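PDB 4ATG: TAF6 from Antonospora locustae, which is probably a subunit of the general transcription factor TFIID, its HEAT-repeat C-terminal domain being involved in formation of the Taf6-Taf9 complex. Local coordinates for residues L5-E8 against L9-F13; F45-H48 against I49-I53; L63-C66 against I67-F71; A153-C156 against L157-S161; E174-K177 against R178-K182. All coordinates share one frame; numbering follows the deposited sequence. Where two conformers were deposited one is given.

Interaction 1. Residues L5-E8 against L9-F13; sequences LPKE and LQLYF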
loop_
_atom_site.group_PDB
_atom_site.type_symbol
_atom_site.label_atom_id
_atom_site.label_comp_id
_atom_site.label_asym_id
_atom_site.label_seq_id
_atom_site.Cartn_x
_atom_site.Cartn_y
_atom_site.Cartn_z
ATOM N N LEU A 5 -20.267 0.564 18.314
ATOM C CA LEU A 5 -19.222 0.669 19.327
ATOM C C LEU A 5 -19.777 1.379 20.581
ATOM O O LEU A 5 -20.654 2.229 20.431
ATOM C CB LEU A 5 -18.072 1.554 18.793
ATOM C CG LEU A 5 -17.186 0.967 17.695
ATOM C CD1 LEU A 5 -16.452 2.079 16.988
ATOM C CD2 LEU A 5 -16.223 -0.073 18.252
ATOM N N PRO A 6 -19.175 1.161 21.783
ATOM C CA PRO A 6 -19.518 2.003 22.944
ATOM C C PRO A 6 -19.271 3.464 22.550
ATOM O O PRO A 6 -18.376 3.725 21.728
ATOM C CB PRO A 6 -18.486 1.576 24.000
ATOM C CG PRO A 6 -18.079 0.181 23.600
ATOM C CD PRO A 6 -18.068 0.229 22.099
ATOM N N LYS A 7 -20.108 4.384 23.063
ATOM C CA LYS A 7 -20.114 5.830 22.781
ATOM C C LYS A 7 -18.739 6.481 22.717
ATOM O O LYS A 7 -18.441 7.156 21.736
ATOM C CB LYS A 7 -21.025 6.569 23.793
ATOM C CG LYS A 7 -21.220 8.054 23.512
ATOM C CD LYS A 7 -21.131 8.853 24.824
ATOM C CE LYS A 7 -21.456 10.320 24.687
ATOM N NZ LYS A 7 -20.568 11.156 25.549
ATOM N N GLU A 8 -17.912 6.292 23.746
ATOM C CA GLU A 8 -16.568 6.898 23.816
ATOM C C GLU A 8 -15.639 6.413 22.716
ATOM O O GLU A 8 -14.774 7.166 22.254
ATOM C CB GLU A 8 -15.924 6.696 25.205
ATOM C CG GLU A 8 -15.540 5.262 25.540
ATOM C CD GLU A 8 -16.647 4.334 26.007
ATOM O OE1 GLU A 8 -17.791 4.798 26.245
ATOM O OE2 GLU A 8 -16.340 3.138 26.201
ATOM N N LEU A 9 -15.784 5.141 22.321
ATOM C CA LEU A 9 -14.944 4.597 21.254
ATOM C C LEU A 9 -15.418 5.136 19.930
ATOM O O LEU A 9 -14.577 5.473 19.118
ATOM C CB LEU A 9 -14.890 3.060 21.246
ATOM C CG LEU A 9 -14.327 2.385 22.505
ATOM C CD1 LEU A 9 -14.299 0.863 22.342
ATOM C CD2 LEU A 9 -12.960 2.894 22.841
ATOM N N GLN A 10 -16.755 5.286 19.723
ATOM C CA GLN A 10 -17.237 5.886 18.470
ATOM C C GLN A 10 -16.801 7.363 18.375
ATOM O O GLN A 10 -16.388 7.826 17.307
ATOM C CB GLN A 10 -18.766 5.785 18.316
ATOM C CG GLN A 10 -19.152 5.885 16.836
ATOM C CD GLN A 10 -20.627 5.964 16.538
ATOM O OE1 GLN A 10 -21.490 5.815 17.412
ATOM N NE2 GLN A 10 -20.939 6.182 15.266
ATOM N N LEU A 11 -16.827 8.081 19.504
ATOM C CA LEU A 11 -16.408 9.482 19.484
ATOM C C LEU A 11 -14.911 9.643 19.158
ATOM O O LEU A 11 -14.560 10.513 18.364
ATOM C CB LEU A 11 -16.806 10.193 20.770
ATOM C CG LEU A 11 -18.332 10.426 20.941
ATOM C CD1 LEU A 11 -18.647 10.861 22.344
ATOM C CD2 LEU A 11 -18.870 11.484 19.955
ATOM N N TYR A 12 -14.052 8.764 19.690
ATOM C CA TYR A 12 -12.613 8.790 19.402
ATOM C C TYR A 12 -12.368 8.442 17.928
ATOM O O TYR A 12 -11.621 9.139 17.234
ATOM C CB TYR A 12 -11.848 7.807 20.305
ATOM C CG TYR A 12 -10.342 7.939 20.201
ATOM C CD1 TYR A 12 -9.664 8.975 20.849
ATOM C CD2 TYR A 12 -9.596 7.058 19.421
ATOM C CE1 TYR A 12 -8.272 9.074 20.791
ATOM C CE2 TYR A 12 -8.208 7.178 19.316
ATOM C CZ TYR A 12 -7.550 8.178 20.021
ATOM O OH TYR A 12 -6.184 8.291 19.927
ATOM N N PHE A 13 -13.035 7.383 17.466
ATOM C CA PHE A 13 -12.978 6.901 16.083
ATOM C C PHE A 13 -13.358 8.060 15.154
ATOM O O PHE A 13 -12.594 8.382 14.240
ATOM C CB PHE A 13 -13.944 5.725 15.913
ATOM C CG PHE A 13 -14.059 5.249 14.480
ATOM C CD1 PHE A 13 -13.053 4.482 13.901
ATOM C CD2 PHE A 13 -15.189 5.535 13.727
ATOM C CE1 PHE A 13 -13.156 4.057 12.578
ATOM C CE2 PHE A 13 -15.302 5.083 12.412
ATOM C CZ PHE A 13 -14.291 4.343 11.851
HETATM O O HOH W 1 -21.786 4.413 19.358
#
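Leu9 folds back on Pro6 at the start of helix 7-20, its methyl CD1 lying 3.8 Å from Pro6 CD and close to CG of the same ring, while the two side chains run obliquely past each other. Its own N makes a weak bond to Pro6 O, the carbonyl of the N-cap residue. Gln10 follows with the firmer bond: Gln10 N donates to Pro6 O at 3.0 Å, opening the regular i to i+4 series. The Gln10 side chain stretches out from a CG anti to the backbone N (chi1 -157°), which carries the amide back toward the residues ahead of the helix; a water bonded to Leu5 O at 2.7 Å also lies near Gln10 OE1, though a bridge through it is doubtful. At Leu11, CD1 rests on the aliphatic part of Lys7, 3.7 Å from Lys7 CE, and Leu11 N bonds to Lys7 O at 2.9 Å. Tyr12 N donates to Glu8 O at 3.1 Å. Phe13 turns its ring to Phe45 of helix 42-55. The first turn is fixed by its backbone bonds, and the side chains add thin apolar contacts at the surface, where the lysine lends its methylenes to a leucine.

Interaction 2. Residues F45-H48 against I49-I53; sequences FIQH and ISELI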
loop_
_atom_site.group_PDB
_atom_site.type_symbol
_atom_site.label_atom_id
_atom_site.label_comp_id
_atom_site.label_asym_id
_atom_site.label_seq_id
_atom_site.Cartn_x
_atom_site.Cartn_y
_atom_site.Cartn_z
ATOM N N PHE A 45 -11.135 1.332 11.315
ATOM C CA PHE A 45 -10.169 2.279 10.737
ATOM C C PHE A 45 -9.777 1.782 9.343
ATOM O O PHE A 45 -9.783 2.556 8.396
ATOM C CB PHE A 45 -8.915 2.389 11.617
ATOM C CG PHE A 45 -9.050 3.300 12.821
ATOM C CD1 PHE A 45 -9.484 4.618 12.674
ATOM C CD2 PHE A 45 -8.616 2.889 14.070
ATOM C CE1 PHE A 45 -9.563 5.481 13.779
ATOM C CE2 PHE A 45 -8.670 3.762 15.174
ATOM C CZ PHE A 45 -9.182 5.033 15.028
ATOM N N ILE A 46 -9.467 0.490 9.219
ATOM C CA ILE A 46 -9.082 -0.092 7.930
ATOM C C ILE A 46 -10.213 0.011 6.921
ATOM O O ILE A 46 -9.967 0.396 5.785
ATOM C CB ILE A 46 -8.544 -1.534 8.080
ATOM C CG1 ILE A 46 -7.243 -1.530 8.901
ATOM C CG2 ILE A 46 -8.322 -2.187 6.690
ATOM C CD1 ILE A 46 -6.963 -2.811 9.509
ATOM N N GLN A 47 -11.449 -0.299 7.328
ATOM C CA GLN A 47 -12.604 -0.177 6.417
ATOM C C GLN A 47 -12.776 1.283 5.952
ATOM O O GLN A 47 -12.947 1.524 4.753
ATOM C CB GLN A 47 -13.894 -0.695 7.106
ATOM C CG GLN A 47 -15.103 -0.798 6.190
ATOM C CD GLN A 47 -16.414 -0.630 6.931
ATOM O OE1 GLN A 47 -16.512 -0.761 8.163
ATOM N NE2 GLN A 47 -17.463 -0.333 6.185
ATOM N N HIS A 48 -12.719 2.275 6.882
ATOM C CA HIS A 48 -12.875 3.692 6.479
ATOM C C HIS A 48 -11.744 4.155 5.592
ATOM O O HIS A 48 -11.982 4.833 4.583
ATOM C CB HIS A 48 -12.965 4.639 7.691
ATOM C CG HIS A 48 -12.953 6.095 7.308
ATOM N ND1 HIS A 48 -14.113 6.753 6.941
ATOM C CD2 HIS A 48 -11.917 6.965 7.226
ATOM C CE1 HIS A 48 -13.754 8.001 6.674
ATOM N NE2 HIS A 48 -12.442 8.175 6.830
ATOM N N ILE A 49 -10.505 3.870 6.015
ATOM C CA ILE A 49 -9.323 4.313 5.273
ATOM C C ILE A 49 -9.362 3.731 3.852
ATOM O O ILE A 49 -9.115 4.475 2.908
ATOM C CB ILE A 49 -7.987 4.021 6.025
ATOM C CG1 ILE A 49 -7.894 4.850 7.331
ATOM C CG2 ILE A 49 -6.778 4.329 5.133
ATOM C CD1 ILE A 49 -6.889 4.183 8.439
ATOM N N SER A 50 -9.700 2.413 3.695
ATOM C CA SER A 50 -9.783 1.789 2.360
ATOM C C SER A 50 -10.797 2.512 1.497
ATOM O O SER A 50 -10.525 2.785 0.327
ATOM C CB SER A 50 -10.182 0.320 2.461
ATOM O OG SER A 50 -9.153 -0.423 3.081
ATOM N N GLU A 51 -11.975 2.850 2.082
ATOM C CA GLU A 51 -13.040 3.560 1.353
ATOM C C GLU A 51 -12.614 4.978 0.992
ATOM O O GLU A 51 -12.894 5.453 -0.105
ATOM C CB GLU A 51 -14.348 3.588 2.174
ATOM C CG GLU A 51 -15.107 2.270 2.156
ATOM C CD GLU A 51 -16.267 2.133 3.127
ATOM O OE1 GLU A 51 -16.433 3.006 4.013
ATOM O OE2 GLU A 51 -16.996 1.121 3.019
ATOM N N LEU A 52 -11.904 5.643 1.899
ATOM C CA LEU A 52 -11.435 7.008 1.655
ATOM C C LEU A 52 -10.407 7.022 0.521
ATOM O O LEU A 52 -10.487 7.901 -0.336
ATOM C CB LEU A 52 -10.862 7.605 2.967
ATOM C CG LEU A 52 -10.381 9.067 2.922
ATOM C CD1 LEU A 52 -11.506 10.038 2.491
ATOM C CD2 LEU A 52 -9.799 9.474 4.279
ATOM N N ILE A 53 -9.485 6.025 0.460
ATOM C CA ILE A 53 -8.501 5.951 -0.633
ATOM C C ILE A 53 -9.224 5.874 -1.985
ATOM O O ILE A 53 -8.845 6.576 -2.917
ATOM C CB ILE A 53 -7.537 4.756 -0.412
ATOM C CG1 ILE A 53 -6.419 5.143 0.605
ATOM C CG2 ILE A 53 -6.937 4.221 -1.734
ATOM C CD1 ILE A 53 -5.804 3.909 1.311
#
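Ile49 leans back along helix 42-55 over the carbonyl of Phe45, one turn earlier. Its CB lies 3.3 Å from Phe45 O; CG1, anti to the carbonyl carbon of its own residue (chi1 -66°), keeps to the same oxygen, and CD1 ends 4.2 Å from Phe45 CB. That oxygen also accepts Ile49 N at 2.8 Å. The other branch, CG2, faces Cys66 and Tyr70 of helix 60-75. One residue on from Phe45, Ile46 O is gripped twice in the Ser50 conformer described, by Ser50 N and Ser50 OG, each 2.9 Å away and on opposite faces of the carbonyl plane; this OG is further bonded to Tyr70 OH. Gln47 and Glu51 run side by side, amide and carboxylate planes 72° apart, with Gln47 NE2 3.5 Å from Glu51 OE2. Phe45, Ile46, Ile49 and Ile53 form the packed side, with Ser50 a polar residue within the interface, and Gln47 and Glu51 the exposed one: the amphipathic pattern of a helix in a HEAT-repeat solenoid.

Interaction 3. Residues L63-C66 against I67-F71; sequences LKTC and IALYF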
loop_
_atom_site.group_PDB
_atom_site.type_symbol
_atom_site.label_atom_id
_atom_site.label_comp_id
_atom_site.label_asym_id
_atom_site.label_seq_id
_atom_site.Cartn_x
_atom_site.Cartn_y
_atom_site.Cartn_z
ATOM N N LEU A 63 -4.037 10.670 0.231
ATOM C CA LEU A 63 -3.541 9.297 0.009
ATOM C C LEU A 63 -2.310 9.026 0.857
ATOM O O LEU A 63 -2.202 7.955 1.462
ATOM C CB LEU A 63 -3.215 9.055 -1.476
ATOM C CG LEU A 63 -4.407 9.044 -2.458
ATOM C CD1 LEU A 63 -3.930 8.877 -3.858
ATOM C CD2 LEU A 63 -5.382 7.942 -2.153
ATOM N N LYS A 64 -1.396 10.011 0.944
ATOM C CA LYS A 64 -0.194 9.863 1.776
ATOM C C LYS A 64 -0.533 9.695 3.250
ATOM O O LYS A 64 0.092 8.871 3.924
ATOM C CB LYS A 64 0.760 11.039 1.590
ATOM C CG LYS A 64 1.425 11.043 0.227
ATOM C CD LYS A 64 2.353 12.246 0.120
ATOM C CE LYS A 64 2.760 12.503 -1.312
ATOM N NZ LYS A 64 3.482 13.791 -1.431
ATOM N N THR A 65 -1.531 10.445 3.751
ATOM C CA THR A 65 -2.013 10.311 5.142
ATOM C C THR A 65 -2.592 8.920 5.370
ATOM O O THR A 65 -2.299 8.327 6.396
ATOM C CB THR A 65 -3.042 11.417 5.470
ATOM O OG1 THR A 65 -2.383 12.670 5.306
ATOM C CG2 THR A 65 -3.555 11.351 6.911
ATOM N N CYS A 66 -3.379 8.390 4.414
ATOM C CA CYS A 66 -3.988 7.044 4.526
ATOM C C CYS A 66 -2.935 5.966 4.633
ATOM O O CYS A 66 -3.031 5.096 5.493
ATOM C CB CYS A 66 -4.925 6.789 3.357
ATOM S SG CYS A 66 -6.426 7.799 3.408
ATOM N N ILE A 67 -1.900 6.057 3.792
ATOM C CA ILE A 67 -0.786 5.098 3.795
ATOM C C ILE A 67 -0.063 5.163 5.138
ATOM O O ILE A 67 0.272 4.126 5.707
ATOM C CB ILE A 67 0.143 5.409 2.581
ATOM C CG1 ILE A 67 -0.595 5.110 1.249
ATOM C CG2 ILE A 67 1.463 4.597 2.671
ATOM C CD1 ILE A 67 0.035 5.897 -0.021
ATOM N N ALA A 68 0.176 6.387 5.647
ATOM C CA ALA A 68 0.864 6.603 6.936
ATOM C C ALA A 68 0.037 6.069 8.087
ATOM O O ALA A 68 0.620 5.519 9.010
ATOM C CB ALA A 68 1.167 8.087 7.135
ATOM N N LEU A 69 -1.324 6.189 8.024
ATOM C CA LEU A 69 -2.194 5.640 9.080
ATOM C C LEU A 69 -2.106 4.118 9.084
ATOM O O LEU A 69 -2.090 3.496 10.156
ATOM C CB LEU A 69 -3.640 6.102 8.895
ATOM C CG LEU A 69 -3.895 7.611 9.176
ATOM C CD1 LEU A 69 -5.318 7.977 8.751
ATOM C CD2 LEU A 69 -3.755 7.907 10.649
ATOM N N TYR A 70 -2.071 3.493 7.901
ATOM C CA TYR A 70 -1.914 2.022 7.876
ATOM C C TYR A 70 -0.597 1.622 8.552
ATOM O O TYR A 70 -0.568 0.681 9.346
ATOM C CB TYR A 70 -1.872 1.491 6.451
ATOM C CG TYR A 70 -3.213 1.371 5.751
ATOM C CD1 TYR A 70 -4.381 1.096 6.468
ATOM C CD2 TYR A 70 -3.300 1.453 4.366
ATOM C CE1 TYR A 70 -5.607 0.924 5.815
ATOM C CE2 TYR A 70 -4.512 1.267 3.704
ATOM C CZ TYR A 70 -5.663 1.022 4.432
ATOM O OH TYR A 70 -6.848 0.878 3.760
ATOM N N PHE A 71 0.494 2.325 8.223
ATOM C CA PHE A 71 1.807 2.010 8.791
ATOM C C PHE A 71 1.803 2.217 10.297
ATOM O O PHE A 71 2.444 1.461 11.021
ATOM C CB PHE A 71 2.905 2.865 8.100
ATOM C CG PHE A 71 4.318 2.409 8.426
ATOM C CD1 PHE A 71 4.674 1.065 8.330
ATOM C CD2 PHE A 71 5.278 3.320 8.852
ATOM C CE1 PHE A 71 5.980 0.642 8.639
ATOM C CE2 PHE A 71 6.580 2.896 9.162
ATOM C CZ PHE A 71 6.916 1.563 9.056
#
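Thr65 and Leu69 stand one turn apart on the same flank of helix 60-75, with Thr65 CG2 4.2 Å from Leu69 CD1. Leu69 has CG anti to its carbonyl carbon (chi1 -70°), an orientation that tips the side chain back over the preceding turn and leaves CG 3.3 Å from Thr65 O. The other branch of the threonine, OG1, bonds back to Glu61 O. Ile67 leans back in the same sense on another flank: its CG1 and CD1 both pass Leu63 O, CD1 at 3.4 Å, and it goes on to meet Ile113 of helix 104-121. Ala68 CB rests against two carbonyl oxygens, 3.5 Å from Lys64 O and slightly farther from Thr65 O. This helix is packed on several flanks at once, as expected inside a HEAT-repeat stack: Leu69 and Ala68 meet Ile29 of helix 25-34, and Cys66 meets Ile53 of helix 42-55. The Tyr70 ring starts beside Cys66 O, its CG 3.7 Å away at an oblique approach, and then leads away from the backbone to place its OH in a hydrogen bond with Ser91 OG. Cys66 O meanwhile accepts Tyr70 N at 3.0 Å, one of four i to i+4 bonds linking residues 63-66 to 67-70. Lys64 extends nearly straight, and its NZ pairs with Glu61.

Interaction 4. Residues A153-C156 against L157-S161; sequences ALYC and LSILS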
loop_
_atom_site.group_PDB
_atom_site.type_symbol
_atom_site.label_atom_id
_atom_site.label_comp_id
_atom_site.label_asym_id
_atom_site.label_seq_id
_atom_site.Cartn_x
_atom_site.Cartn_y
_atom_site.Cartn_z
ATOM N N ALA A 153 3.828 -0.883 -10.274
ATOM C CA ALA A 153 3.955 -2.343 -10.114
ATOM C C ALA A 153 5.418 -2.785 -10.181
ATOM O O ALA A 153 5.864 -3.500 -9.290
ATOM C CB ALA A 153 3.135 -3.064 -11.162
ATOM N N LEU A 154 6.178 -2.310 -11.192
ATOM C CA LEU A 154 7.599 -2.644 -11.317
ATOM C C LEU A 154 8.433 -2.070 -10.162
ATOM O O LEU A 154 9.297 -2.774 -9.636
ATOM C CB LEU A 154 8.175 -2.161 -12.667
ATOM C CG LEU A 154 9.653 -2.549 -12.917
ATOM C CD1 LEU A 154 9.880 -4.076 -12.809
ATOM C CD2 LEU A 154 10.138 -2.019 -14.248
ATOM N N TYR A 155 8.179 -0.811 -9.768
ATOM C CA TYR A 155 8.900 -0.192 -8.648
ATOM C C TYR A 155 8.744 -1.048 -7.407
ATOM O O TYR A 155 9.737 -1.336 -6.750
ATOM C CB TYR A 155 8.398 1.231 -8.357
ATOM C CG TYR A 155 9.178 1.868 -7.232
ATOM C CD1 TYR A 155 10.430 2.430 -7.461
ATOM C CD2 TYR A 155 8.703 1.837 -5.923
ATOM C CE1 TYR A 155 11.186 2.960 -6.420
ATOM C CE2 TYR A 155 9.455 2.367 -4.868
ATOM C CZ TYR A 155 10.695 2.931 -5.128
ATOM O OH TYR A 155 11.446 3.474 -4.118
ATOM N N CYS A 156 7.505 -1.478 -7.102
ATOM C CA CYS A 156 7.251 -2.311 -5.924
ATOM C C CYS A 156 8.008 -3.635 -6.000
ATOM O O CYS A 156 8.709 -3.965 -5.048
ATOM C CB CYS A 156 5.761 -2.529 -5.699
ATOM S SG CYS A 156 5.372 -3.266 -4.094
ATOM N N LEU A 157 7.935 -4.344 -7.157
ATOM C CA LEU A 157 8.683 -5.583 -7.351
ATOM C C LEU A 157 10.175 -5.372 -7.123
ATOM O O LEU A 157 10.831 -6.187 -6.453
ATOM C CB LEU A 157 8.488 -6.102 -8.785
ATOM C CG LEU A 157 7.141 -6.807 -9.071
ATOM C CD1 LEU A 157 6.973 -7.063 -10.561
ATOM C CD2 LEU A 157 7.047 -8.153 -8.322
ATOM N N SER A 158 10.711 -4.258 -7.666
ATOM C CA SER A 158 12.140 -3.939 -7.623
ATOM C C SER A 158 12.716 -3.795 -6.211
ATOM O O SER A 158 13.917 -4.017 -6.012
ATOM C CB SER A 158 12.419 -2.682 -8.441
ATOM O OG SER A 158 12.221 -1.482 -7.706
ATOM N N ILE A 159 11.877 -3.392 -5.235
ATOM C CA ILE A 159 12.384 -3.181 -3.871
ATOM C C ILE A 159 12.141 -4.385 -2.922
ATOM O O ILE A 159 12.651 -4.371 -1.800
ATOM C CB ILE A 159 11.837 -1.850 -3.268
ATOM C CG1 ILE A 159 10.313 -1.946 -3.014
ATOM C CG2 ILE A 159 12.229 -0.621 -4.156
ATOM C CD1 ILE A 159 9.715 -0.846 -2.080
ATOM N N LEU A 160 11.349 -5.391 -3.332
ATOM C CA LEU A 160 11.034 -6.522 -2.424
ATOM C C LEU A 160 12.253 -7.321 -1.951
ATOM O O LEU A 160 12.468 -7.450 -0.742
ATOM C CB LEU A 160 9.958 -7.445 -3.004
ATOM C CG LEU A 160 8.599 -6.789 -3.250
ATOM C CD1 LEU A 160 7.639 -7.735 -3.977
ATOM C CD2 LEU A 160 8.009 -6.214 -1.939
ATOM N N SER A 161 13.061 -7.810 -2.894
ATOM C CA SER A 161 14.272 -8.600 -2.617
ATOM C C SER A 161 15.025 -8.859 -3.895
ATOM O O SER A 161 14.441 -8.793 -4.980
ATOM C CB SER A 161 13.908 -9.943 -1.977
ATOM O OG SER A 161 13.227 -10.810 -2.875
#
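Side chains one turn apart near the C-terminal end of helix 147-160 touch here in a CH-pi contact, beside a loosening set of backbone bonds. The methyl CG2 of Ile159 lies over one face of the Tyr155 ring, offset toward its rim: 4.3 Å from the centroid, 23° off the ring normal, and 4.0 Å from Tyr155 CZ. In Ile159 a chi1 of 68° fixes CG2 opposite the carbonyl carbon, over the tyrosine ring, and brings CG1 within 3.3 Å of Cys156 O. Ser158 OG folds back to donate to Tyr155 O at 2.7 Å, a partner three residues earlier. The regular pattern holds up to Ser158 N, which bonds to Leu154 O at 2.8 Å. At Ile159 N the bonding shifts toward three-residue spacing, with a weak bond to Tyr155 O and a shorter one, 3.2 Å, to Cys156 O. Ser161 then caps the next helix through Val164 N. Around these turns, Leu157 packs on helices 128-140 and 162-179, Leu154 on helices 162-179 and 183-194, and Cys156 on helix 104-121, whose Lys115 bonds to Ile159 O.

Interaction 5. Residues E174-K177 against R178-K182; sequences EEYK and RTIGK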
loop_
_atom_site.group_PDB
_atom_site.type_symbol
_atom_site.label_atom_id
_atom_site.label_comp_id
_atom_site.label_asym_id
_atom_site.label_seq_id
_atom_site.Cartn_x
_atom_site.Cartn_y
_atom_site.Cartn_z
ATOM N N GLU A 174 12.785 -8.872 -21.040
ATOM C CA GLU A 174 12.837 -8.855 -22.504
ATOM C C GLU A 174 11.438 -8.868 -23.149
ATOM O O GLU A 174 11.212 -8.119 -24.101
ATOM C CB GLU A 174 13.791 -9.918 -23.065
ATOM C CG GLU A 174 15.263 -9.642 -22.775
ATOM C CD GLU A 174 15.789 -8.233 -23.025
ATOM O OE1 GLU A 174 15.603 -7.705 -24.146
ATOM O OE2 GLU A 174 16.384 -7.653 -22.087
ATOM N N GLU A 175 10.478 -9.627 -22.571
ATOM C CA GLU A 175 9.096 -9.645 -23.065
ATOM C C GLU A 175 8.450 -8.269 -22.868
ATOM O O GLU A 175 7.786 -7.781 -23.779
ATOM C CB GLU A 175 8.261 -10.755 -22.404
ATOM C CG GLU A 175 6.823 -10.830 -22.916
ATOM C CD GLU A 175 5.883 -11.846 -22.295
ATOM O OE1 GLU A 175 6.292 -12.559 -21.351
ATOM O OE2 GLU A 175 4.714 -11.906 -22.744
ATOM N N TYR A 176 8.673 -7.631 -21.709
ATOM C CA TYR A 176 8.117 -6.302 -21.468
ATOM C C TYR A 176 8.611 -5.308 -22.533
ATOM O O TYR A 176 7.807 -4.610 -23.159
ATOM C CB TYR A 176 8.453 -5.768 -20.047
ATOM C CG TYR A 176 7.821 -4.407 -19.878
ATOM C CD1 TYR A 176 6.476 -4.284 -19.538
ATOM C CD2 TYR A 176 8.506 -3.249 -20.252
ATOM C CE1 TYR A 176 5.851 -3.044 -19.503
ATOM C CE2 TYR A 176 7.875 -2.010 -20.268
ATOM C CZ TYR A 176 6.539 -1.917 -19.923
ATOM O OH TYR A 176 5.912 -0.698 -19.921
ATOM N N LYS A 177 9.935 -5.258 -22.718
ATOM C CA LYS A 177 10.582 -4.355 -23.658
ATOM C C LYS A 177 10.099 -4.557 -25.079
ATOM O O LYS A 177 9.849 -3.574 -25.769
ATOM C CB LYS A 177 12.106 -4.471 -23.573
ATOM C CG LYS A 177 12.689 -3.927 -22.262
ATOM C CD LYS A 177 14.206 -3.876 -22.373
ATOM C CE LYS A 177 14.908 -4.055 -21.061
ATOM N NZ LYS A 177 16.332 -4.432 -21.264
ATOM N N ARG A 178 9.916 -5.823 -25.493
ATOM C CA ARG A 178 9.484 -6.195 -26.842
ATOM C C ARG A 178 8.014 -5.894 -27.124
ATOM O O ARG A 178 7.686 -5.426 -28.222
ATOM C CB ARG A 178 9.778 -7.688 -27.086
ATOM C CG ARG A 178 9.479 -8.172 -28.508
ATOM C CD ARG A 178 9.767 -9.650 -28.697
ATOM N NE ARG A 178 9.010 -10.514 -27.784
ATOM C CZ ARG A 178 7.752 -10.903 -27.971
ATOM N NH1 ARG A 178 7.061 -10.467 -29.017
ATOM N NH2 ARG A 178 7.166 -11.707 -27.099
ATOM N N THR A 179 7.129 -6.193 -26.158
ATOM C CA THR A 179 5.680 -6.099 -26.350
ATOM C C THR A 179 4.964 -4.853 -25.824
ATOM O O THR A 179 3.872 -4.531 -26.310
ATOM C CB THR A 179 5.015 -7.380 -25.852
ATOM O OG1 THR A 179 5.107 -7.427 -24.435
ATOM C CG2 THR A 179 5.654 -8.626 -26.424
ATOM N N ILE A 180 5.518 -4.195 -24.797
ATOM C CA ILE A 180 4.859 -3.020 -24.222
ATOM C C ILE A 180 5.780 -1.817 -24.388
ATOM O O ILE A 180 5.438 -0.890 -25.122
ATOM C CB ILE A 180 4.345 -3.276 -22.770
ATOM C CG1 ILE A 180 3.383 -4.496 -22.729
ATOM C CG2 ILE A 180 3.658 -2.032 -22.207
ATOM C CD1 ILE A 180 3.144 -5.151 -21.297
ATOM N N GLY A 181 6.943 -1.875 -23.744
ATOM C CA GLY A 181 8.008 -0.885 -23.874
ATOM C C GLY A 181 7.679 0.560 -23.567
ATOM O O GLY A 181 8.134 1.447 -24.289
ATOM N N LYS A 182 6.907 0.826 -22.503
ATOM C CA LYS A 182 6.622 2.213 -22.111
ATOM C C LYS A 182 7.909 2.780 -21.513
ATOM O O LYS A 182 8.519 2.141 -20.653
ATOM C CB LYS A 182 5.417 2.318 -21.158
ATOM C CG LYS A 182 4.058 2.045 -21.830
ATOM C CD LYS A 182 3.624 3.165 -22.788
ATOM C CE LYS A 182 2.394 2.791 -23.573
ATOM N NZ LYS A 182 2.158 3.723 -24.708
#
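The C-terminal end of helix 162-179 closes here, with Gly181 at positive phi leading the chain out toward helix 183-194. Tyr176 is the pivot. With chi1 at -179° its ring swings off opposite its own backbone N and follows the departing chain; Ile180 crosses it at about a right angle, with CB over one face, 4.0 Å from the centroid and 29° off the normal. The phenol oxygen takes a hydrogen bond from Lys182 N at 3.2 Å and another links it to Gln150 OE1, while Trp140 stacks on the ring. Two donors, Ile180 N at 2.8 Å and Gly181 N at 2.9 Å, share Tyr176 O from opposite faces of its plane. Glu175 O likewise holds both Thr179 N and Thr179 OG1, the hydroxyl at 2.8 Å and above the carbonyl plane. At the surface, the methyl Thr179 CG2 lies over one face of the Arg178 guanidinium, and Lys177 NZ forms a salt bridge with Glu174 OE2, its hydrogen bond weak at 3.3 Å. With two donors on each of two carbonyls at the helix end, and a buried tyrosine tying the backbone after the turn to the body of the helix, the charged side chains are left to the outside.

In the fold
All five contacts are local and follow one another in series along the chain, so none nests in or crosses another and none closes a long loop. Interaction 1 starts helix 7-20 at one end of the domain and touches interaction 2. Interactions 2 and 3 join the successive helices 42-55 and 60-75, their centres about 10 Å apart. Interaction 4, on helix 147-160, lies about 19 Å between centres from interaction 3, without touching it. Interaction 5, at the end of the following helix 162-179, is about 17 Å from interaction 4 between centres; its centre is about 52 Å from that of interaction 1, a measure of the elongated stack of helices.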